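Local atomic coordinates of inositol 2-dehydrogenase/D-chiro-inositol 3-dehydrogenase (PDB entry 4MIY), a protein that oxidises myo-inositol and D-chiro-inositol to their keto forms, passing the hydride to NAD. Residues 60-63 / 69-72; 146-151 / 183-188; 216-219 / 223-226. All blocks are in the same frame, centred on the assembly; numbering follows the deposited sequence.

How the contacts relate
A two-domain dehydrogenase of the Gfo/Idh/MocA family can be read through three small contacts. Contact 1 belongs to the Rossmann domain that carries NAD, and the side chain of L61 in it lies about 9 Å from the cofactor. Contacts 2 and 3 sit on the other side of the chain's centre, in the C-terminal alpha/beta domain, with centres about 37 and 38 Å from that of contact 1. Those two are neighbours, their centres about 9 Å apart: strands 148-156 and 223-229 pair in one sheet, V151 O lying 2.9 Å from Q225 N, and D187 OD2 probably hydrogen-bonds T218 OG1 at 2.7 Å. Both also touch the second subunit.

Contact 1: residues 60-63 / 69-72; sequences SLLQ and AVFV
V70 meets two consecutive leucines, L61 and L62, and nearly everything passes through one methyl group. V70 CG1 lies 3.8 Å from L61 CD2 and 3.7 Å from L62 CD2, so the two leucine branches share a single valine methyl. The approaches differ. L61 runs past V70 in the opposite direction, with CG anti to the backbone N (chi1 179°), which extends the CD2 branch toward V70 CG1, whereas L62 crosses the valine at about a right angle. The CD2 branch of L62 also comes within 4.2 Å of V70 CG2, which makes it the leucine with the wider footing. All three residues are buried, and the contact is purely apolar. Around them, L61 also packs on A32 and T34 of strand 28-34, and L62 reaches K85 and A86 of helix 79-86. The backbone of V70 is meanwhile bonded to F92 and F94, which fixes strand 69-72 beside strand 92-95. Residues 60-63 thus cover one face of the parallel sheet, with a short loop leading back into strand 69-72, as expected of the alpha/beta layering of an NAD-binding Rossmann fold.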
loop_
_atom_site.group_PDB
_atom_site.type_symbol
_atom_site.label_atom_id
_atom_site.label_comp_id
_atom_site.label_asym_id
_atom_site.label_seq_id
_atom_site.Cartn_x
_atom_site.Cartn_y
_atom_site.Cartn_z
ATOM N N SER A 60 -4.292 54.075 -3.899
ATOM C CA SER A 60 -5.148 54.474 -4.967
ATOM C C SER A 60 -6.039 53.340 -5.480
ATOM O O SER A 60 -7.080 53.577 -6.052
ATOM C CB SER A 60 -4.326 55.022 -6.115
ATOM O OG SER A 60 -3.313 54.140 -6.485
ATOM N N LEU A 61 -5.589 52.109 -5.307
ATOM C CA LEU A 61 -6.361 50.980 -5.812
ATOM C C LEU A 61 -7.545 50.849 -4.919
ATOM O O LEU A 61 -8.638 50.643 -5.368
ATOM C CB LEU A 61 -5.538 49.676 -5.849
ATOM C CG LEU A 61 -6.206 48.381 -6.346
ATOM C CD1 LEU A 61 -5.222 47.519 -7.058
ATOM C CD2 LEU A 61 -6.799 47.625 -5.237
ATOM N N LEU A 62 -7.285 51.003 -3.645
ATOM C CA LEU A 62 -8.266 50.808 -2.629
ATOM C C LEU A 62 -9.353 51.859 -2.596
ATOM O O LEU A 62 -10.327 51.693 -1.924
ATOM C CB LEU A 62 -7.606 50.738 -1.280
ATOM C CG LEU A 62 -6.824 49.454 -0.994
ATOM C CD1 LEU A 62 -6.011 49.608 0.266
ATOM C CD2 LEU A 62 -7.740 48.272 -0.837
ATOM N N GLN A 63 -9.173 52.928 -3.340
ATOM C CA GLN A 63 -10.194 53.951 -3.419
ATOM C C GLN A 63 -11.105 53.710 -4.602
ATOM O O GLN A 63 -12.010 54.473 -4.841
ATOM C CB GLN A 63 -9.544 55.303 -3.559
ATOM C CG GLN A 63 -9.069 55.869 -2.254
ATOM C CD GLN A 63 -8.089 57.035 -2.417
ATOM O OE1 GLN A 63 -7.642 57.353 -3.517
ATOM N NE2 GLN A 63 -7.737 57.656 -1.300
ATOM N N ALA A 69 -13.259 43.168 -3.836
ATOM C CA ALA A 69 -12.295 42.472 -3.026
ATOM C C ALA A 69 -10.877 42.713 -3.506
ATOM O O ALA A 69 -10.636 42.913 -4.645
ATOM C CB ALA A 69 -12.581 40.978 -3.030
ATOM N N VAL A 70 -9.973 42.673 -2.552
ATOM C CA VAL A 70 -8.564 42.769 -2.836
ATOM C C VAL A 70 -7.785 41.526 -2.414
ATOM O O VAL A 70 -8.060 40.957 -1.414
ATOM C CB VAL A 70 -7.935 44.056 -2.239
ATOM C CG1 VAL A 70 -8.601 45.265 -2.836
ATOM C CG2 VAL A 70 -8.060 44.099 -0.774
ATOM N N PHE A 71 -6.840 41.144 -3.242
ATOM C CA PHE A 71 -5.881 40.109 -2.909
ATOM C C PHE A 71 -4.543 40.754 -2.600
ATOM O O PHE A 71 -4.045 41.481 -3.386
ATOM C CB PHE A 71 -5.723 39.130 -4.069
ATOM C CG PHE A 71 -6.781 38.076 -4.122
ATOM C CD1 PHE A 71 -8.082 38.407 -4.258
ATOM C CD2 PHE A 71 -6.456 36.765 -4.043
ATOM C CE1 PHE A 71 -9.025 37.445 -4.321
ATOM C CE2 PHE A 71 -7.404 35.835 -4.067
ATOM C CZ PHE A 71 -8.676 36.170 -4.225
ATOM N N VAL A 72 -4.014 40.500 -1.425
ATOM C CA VAL A 72 -2.728 41.066 -1.042
ATOM C C VAL A 72 -1.666 40.005 -1.152
ATOM O O VAL A 72 -1.642 39.084 -0.384
ATOM C CB VAL A 72 -2.728 41.572 0.348
ATOM C CG1 VAL A 72 -1.447 42.289 0.638
ATOM C CG2 VAL A 72 -3.933 42.432 0.636
#

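Contact 2: residues 146-151 / 183-188; sequences GAPLVV and WLLDDE
L185 puts one branch, CD2, against both P148 and V151 of the facing strand. Its CD2 is 3.8 Å from P148 CB and equally far from P148 CG: the methyl meets the CB-CG edge of the proline ring, not its face. V151 CG2 is a little farther from the same methyl, at 4.1 Å. L185 and each partner slide past one another, pointing in opposite directions, and CG anti to the carbonyl carbon (chi1 -61°) directs the CD2 branch of L185 toward P148. Behind this first shell, L185 and V151 both touch I224 of strand 223-229, while L184 packs on V242, which P148 also touches. Helix 168-185 ends in a Schellman motif whose C-prime residue is D186, with positive phi: D187 N bonds to H182 O, and D186 N makes a weak bond to W183 O. Just beyond, E188 N gives to D187 OD1 at 2.7 Å, tilted 36° out of the carboxylate plane, and D187 OD2 accepts K220 N. On the strand, L149 and V150 both face I243 in a classic beta bulge. Both leave the backbone on the side away from the helix; L149 packs on P211 and V150 on P197 of the second subunit. A mixed sheet with a helix on one face and the subunit interface on the other is the plan of the C-terminal domain in the Gfo/Idh/MocA family.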
loop_
_atom_site.group_PDB
_atom_site.type_symbol
_atom_site.label_atom_id
_atom_site.label_comp_id
_atom_site.label_asym_id
_atom_site.label_seq_id
_atom_site.Cartn_x
_atom_site.Cartn_y
_atom_site.Cartn_z
ATOM N N GLY A 146 -10.888 7.852 19.215
ATOM C CA GLY A 146 -10.835 8.480 20.505
ATOM C C GLY A 146 -10.106 9.802 20.479
ATOM O O GLY A 146 -9.987 10.418 19.484
ATOM N N ALA A 147 -9.592 10.209 21.615
ATOM C CA ALA A 147 -8.898 11.470 21.714
ATOM C C ALA A 147 -7.502 11.412 21.105
ATOM O O ALA A 147 -6.807 10.463 21.247
ATOM C CB ALA A 147 -8.816 11.895 23.152
ATOM N N PRO A 148 -7.113 12.488 20.448
ATOM C CA PRO A 148 -5.777 12.624 19.888
ATOM C C PRO A 148 -4.712 12.874 20.930
ATOM O O PRO A 148 -4.766 13.818 21.640
ATOM C CB PRO A 148 -5.915 13.803 18.956
ATOM C CG PRO A 148 -7.054 14.572 19.489
ATOM C CD PRO A 148 -7.994 13.591 20.047
ATOM N N LEU A 149 -3.730 12.005 20.964
ATOM C CA LEU A 149 -2.749 12.018 22.014
ATOM C C LEU A 149 -1.458 12.598 21.515
ATOM O O LEU A 149 -0.832 13.354 22.176
ATOM C CB LEU A 149 -2.519 10.602 22.508
ATOM C CG LEU A 149 -3.744 9.889 23.039
ATOM C CD1 LEU A 149 -3.432 8.451 23.307
ATOM C CD2 LEU A 149 -4.270 10.597 24.268
ATOM N N VAL A 150 -1.079 12.178 20.321
ATOM C CA VAL A 150 0.136 12.583 19.661
ATOM C C VAL A 150 -0.156 12.789 18.177
ATOM O O VAL A 150 -0.963 12.120 17.641
ATOM C CB VAL A 150 1.259 11.536 19.839
ATOM C CG1 VAL A 150 2.527 11.945 19.072
ATOM C CG2 VAL A 150 1.567 11.325 21.304
ATOM N N VAL A 151 0.498 13.765 17.571
ATOM C CA VAL A 151 0.470 13.970 16.142
ATOM C C VAL A 151 1.905 13.949 15.619
ATOM O O VAL A 151 2.761 14.598 16.155
ATOM C CB VAL A 151 -0.183 15.305 15.748
ATOM C CG1 VAL A 151 -0.126 15.539 14.256
ATOM C CG2 VAL A 151 -1.592 15.387 16.214
ATOM N N TRP A 183 -6.229 23.908 14.230
ATOM C CA TRP A 183 -7.478 23.655 13.530
ATOM C C TRP A 183 -7.841 22.182 13.506
ATOM O O TRP A 183 -8.913 21.836 13.793
ATOM C CB TRP A 183 -7.374 24.183 12.112
ATOM C CG TRP A 183 -8.387 23.692 11.119
ATOM C CD1 TRP A 183 -9.641 24.142 10.961
ATOM C CD2 TRP A 183 -8.198 22.694 10.108
ATOM N NE1 TRP A 183 -10.260 23.478 9.941
ATOM C CE2 TRP A 183 -9.379 22.598 9.392
ATOM C CE3 TRP A 183 -7.131 21.886 9.731
ATOM C CZ2 TRP A 183 -9.527 21.717 8.358
ATOM C CZ3 TRP A 183 -7.306 21.014 8.715
ATOM C CH2 TRP A 183 -8.471 20.950 8.044
ATOM N N LEU A 184 -6.874 21.342 13.173
ATOM C CA LEU A 184 -7.071 19.909 13.153
ATOM C C LEU A 184 -7.623 19.372 14.439
ATOM O O LEU A 184 -8.504 18.585 14.455
ATOM C CB LEU A 184 -5.736 19.213 12.886
ATOM C CG LEU A 184 -5.718 17.670 12.902
ATOM C CD1 LEU A 184 -6.504 17.062 11.780
ATOM C CD2 LEU A 184 -4.341 17.155 12.863
ATOM N N LEU A 185 -7.008 19.812 15.524
ATOM C CA LEU A 185 -7.262 19.326 16.850
ATOM C C LEU A 185 -8.304 20.124 17.625
ATOM O O LEU A 185 -8.674 19.711 18.669
ATOM C CB LEU A 185 -5.974 19.373 17.650
ATOM C CG LEU A 185 -4.803 18.538 17.144
ATOM C CD1 LEU A 185 -3.542 18.917 17.847
ATOM C CD2 LEU A 185 -5.110 17.100 17.360
ATOM N N ASP A 186 -8.743 21.235 17.079
ATOM C CA ASP A 186 -9.621 22.169 17.791
ATOM C C ASP A 186 -9.098 22.472 19.201
ATOM O O ASP A 186 -9.785 22.331 20.159
ATOM C CB ASP A 186 -11.042 21.643 17.822
ATOM C CG ASP A 186 -12.021 22.687 18.263
ATOM O OD1 ASP A 186 -11.649 23.864 18.233
ATOM O OD2 ASP A 186 -13.120 22.325 18.665
ATOM N N ASP A 187 -7.839 22.861 19.260
ATOM C CA ASP A 187 -7.151 23.066 20.500
ATOM C C ASP A 187 -6.230 24.276 20.387
ATOM O O ASP A 187 -6.156 24.878 19.369
ATOM C CB ASP A 187 -6.413 21.798 20.892
ATOM C CG ASP A 187 -6.150 21.687 22.382
ATOM O OD1 ASP A 187 -6.360 22.640 23.097
ATOM O OD2 ASP A 187 -5.727 20.634 22.815
ATOM N N GLU A 188 -5.625 24.679 21.484
ATOM C CA GLU A 188 -4.732 25.818 21.504
ATOM C C GLU A 188 -3.331 25.393 21.896
ATOM O O GLU A 188 -3.172 24.541 22.703
ATOM C CB GLU A 188 -5.205 26.868 22.516
ATOM C CG GLU A 188 -6.708 26.996 22.698
#

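Contact 3: residues 216-219 / 223-226; sequences LTTK and VIQV
L216 and I224 form the hydrogen-bonded pair of an antiparallel beta hairpin made by strands 212-218 and 223-229. Two bonds hold it: L216 N gives to I224 O at 2.9 Å, and I224 N gives to L216 O at the same length. The face carrying these two residues is the tighter one. I224 CD1 touches both L216 CB, 4.1 Å away, and T218 CG2, 4.0 Å away, the two contacts nearly at right angles; CG1 anti to the carbonyl carbon (chi1 -56°) starts the chain toward them, and T218 crosses I224 at about a right angle. Helix 168-185 covers this side through M181 and L185. The other face is looser. There T217 and V223 make the non-hydrogen-bonded pair, with T217 CG2 and V223 CG2 4.4 Å apart. T217, partly exposed, turns its hydroxyl to S191 and T190 of the neighbouring strand, while V223 packs on L213 of the second subunit. Across the strands, L216 O has a further partner besides the I224 amide: V223 CA approaches it at 3.5 Å in a CA-H...O contact.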
loop_
_atom_site.group_PDB
_atom_site.type_symbol
_atom_site.label_atom_id
_atom_site.label_comp_id
_atom_site.label_asym_id
_atom_site.label_seq_id
_atom_site.Cartn_x
_atom_site.Cartn_y
_atom_site.Cartn_z
ATOM N N LEU A 216 5.356 20.828 19.532
ATOM C CA LEU A 216 4.365 21.724 20.070
ATOM C C LEU A 216 3.512 20.988 21.068
ATOM O O LEU A 216 3.279 19.827 20.918
ATOM C CB LEU A 216 3.459 22.274 18.975
ATOM C CG LEU A 216 4.026 23.170 17.898
ATOM C CD1 LEU A 216 4.787 22.397 16.889
ATOM C CD2 LEU A 216 2.912 23.855 17.220
ATOM N N THR A 217 3.022 21.694 22.067
ATOM C CA THR A 217 2.090 21.128 23.012
ATOM C C THR A 217 0.803 21.926 22.952
ATOM O O THR A 217 0.816 23.056 22.613
ATOM C CB THR A 217 2.642 21.139 24.449
ATOM O OG1 THR A 217 2.874 22.476 24.876
ATOM C CG2 THR A 217 3.966 20.332 24.561
ATOM N N THR A 218 -0.291 21.278 23.281
ATOM C CA THR A 218 -1.571 21.923 23.315
ATOM C C THR A 218 -2.153 21.879 24.710
ATOM O O THR A 218 -1.670 21.206 25.560
ATOM C CB THR A 218 -2.585 21.300 22.329
ATOM O OG1 THR A 218 -3.052 20.047 22.809
ATOM C CG2 THR A 218 -1.970 21.141 21.004
ATOM N N LYS A 219 -3.215 22.644 24.884
ATOM C CA LYS A 219 -3.860 22.796 26.157
ATOM C C LYS A 219 -4.431 21.488 26.667
ATOM O O LYS A 219 -4.363 21.215 27.827
ATOM C CB LYS A 219 -4.917 23.892 26.085
ATOM C CG LYS A 219 -5.590 24.187 27.380
ATOM C CD LYS A 219 -6.603 25.345 27.275
ATOM C CE LYS A 219 -7.549 25.407 28.502
ATOM N NZ LYS A 219 -8.288 26.730 28.655
ATOM N N VAL A 223 0.695 16.241 22.019
ATOM C CA VAL A 223 2.003 16.615 21.576
ATOM C C VAL A 223 2.141 16.400 20.076
ATOM O O VAL A 223 1.813 15.360 19.562
ATOM C CB VAL A 223 3.089 15.835 22.326
ATOM C CG1 VAL A 223 4.417 16.199 21.811
ATOM C CG2 VAL A 223 3.013 16.128 23.775
ATOM N N ILE A 224 2.651 17.424 19.420
ATOM C CA ILE A 224 2.870 17.434 18.007
ATOM C C ILE A 224 4.364 17.438 17.695
ATOM O O ILE A 224 5.072 18.284 18.135
ATOM C CB ILE A 224 2.203 18.648 17.364
ATOM C CG1 ILE A 224 0.717 18.670 17.696
ATOM C CG2 ILE A 224 2.410 18.647 15.896
ATOM C CD1 ILE A 224 0.192 20.009 17.867
ATOM N N GLN A 225 4.791 16.433 16.951
ATOM C CA GLN A 225 6.152 16.324 16.492
ATOM C C GLN A 225 6.245 16.509 14.992
ATOM O O GLN A 225 5.817 15.667 14.260
ATOM C CB GLN A 225 6.739 14.969 16.868
ATOM C CG GLN A 225 6.817 14.704 18.340
ATOM C CD GLN A 225 7.409 13.384 18.673
ATOM O OE1 GLN A 225 7.165 12.430 18.031
ATOM N NE2 GLN A 225 8.204 13.349 19.676
ATOM N N VAL A 226 6.825 17.611 14.559
ATOM C CA VAL A 226 6.985 17.891 13.150
ATOM C C VAL A 226 8.452 17.804 12.730
ATOM O O VAL A 226 9.285 18.372 13.348
ATOM C CB VAL A 226 6.466 19.285 12.761
ATOM C CG1 VAL A 226 6.434 19.441 11.275
ATOM C CG2 VAL A 226 5.120 19.517 13.274
#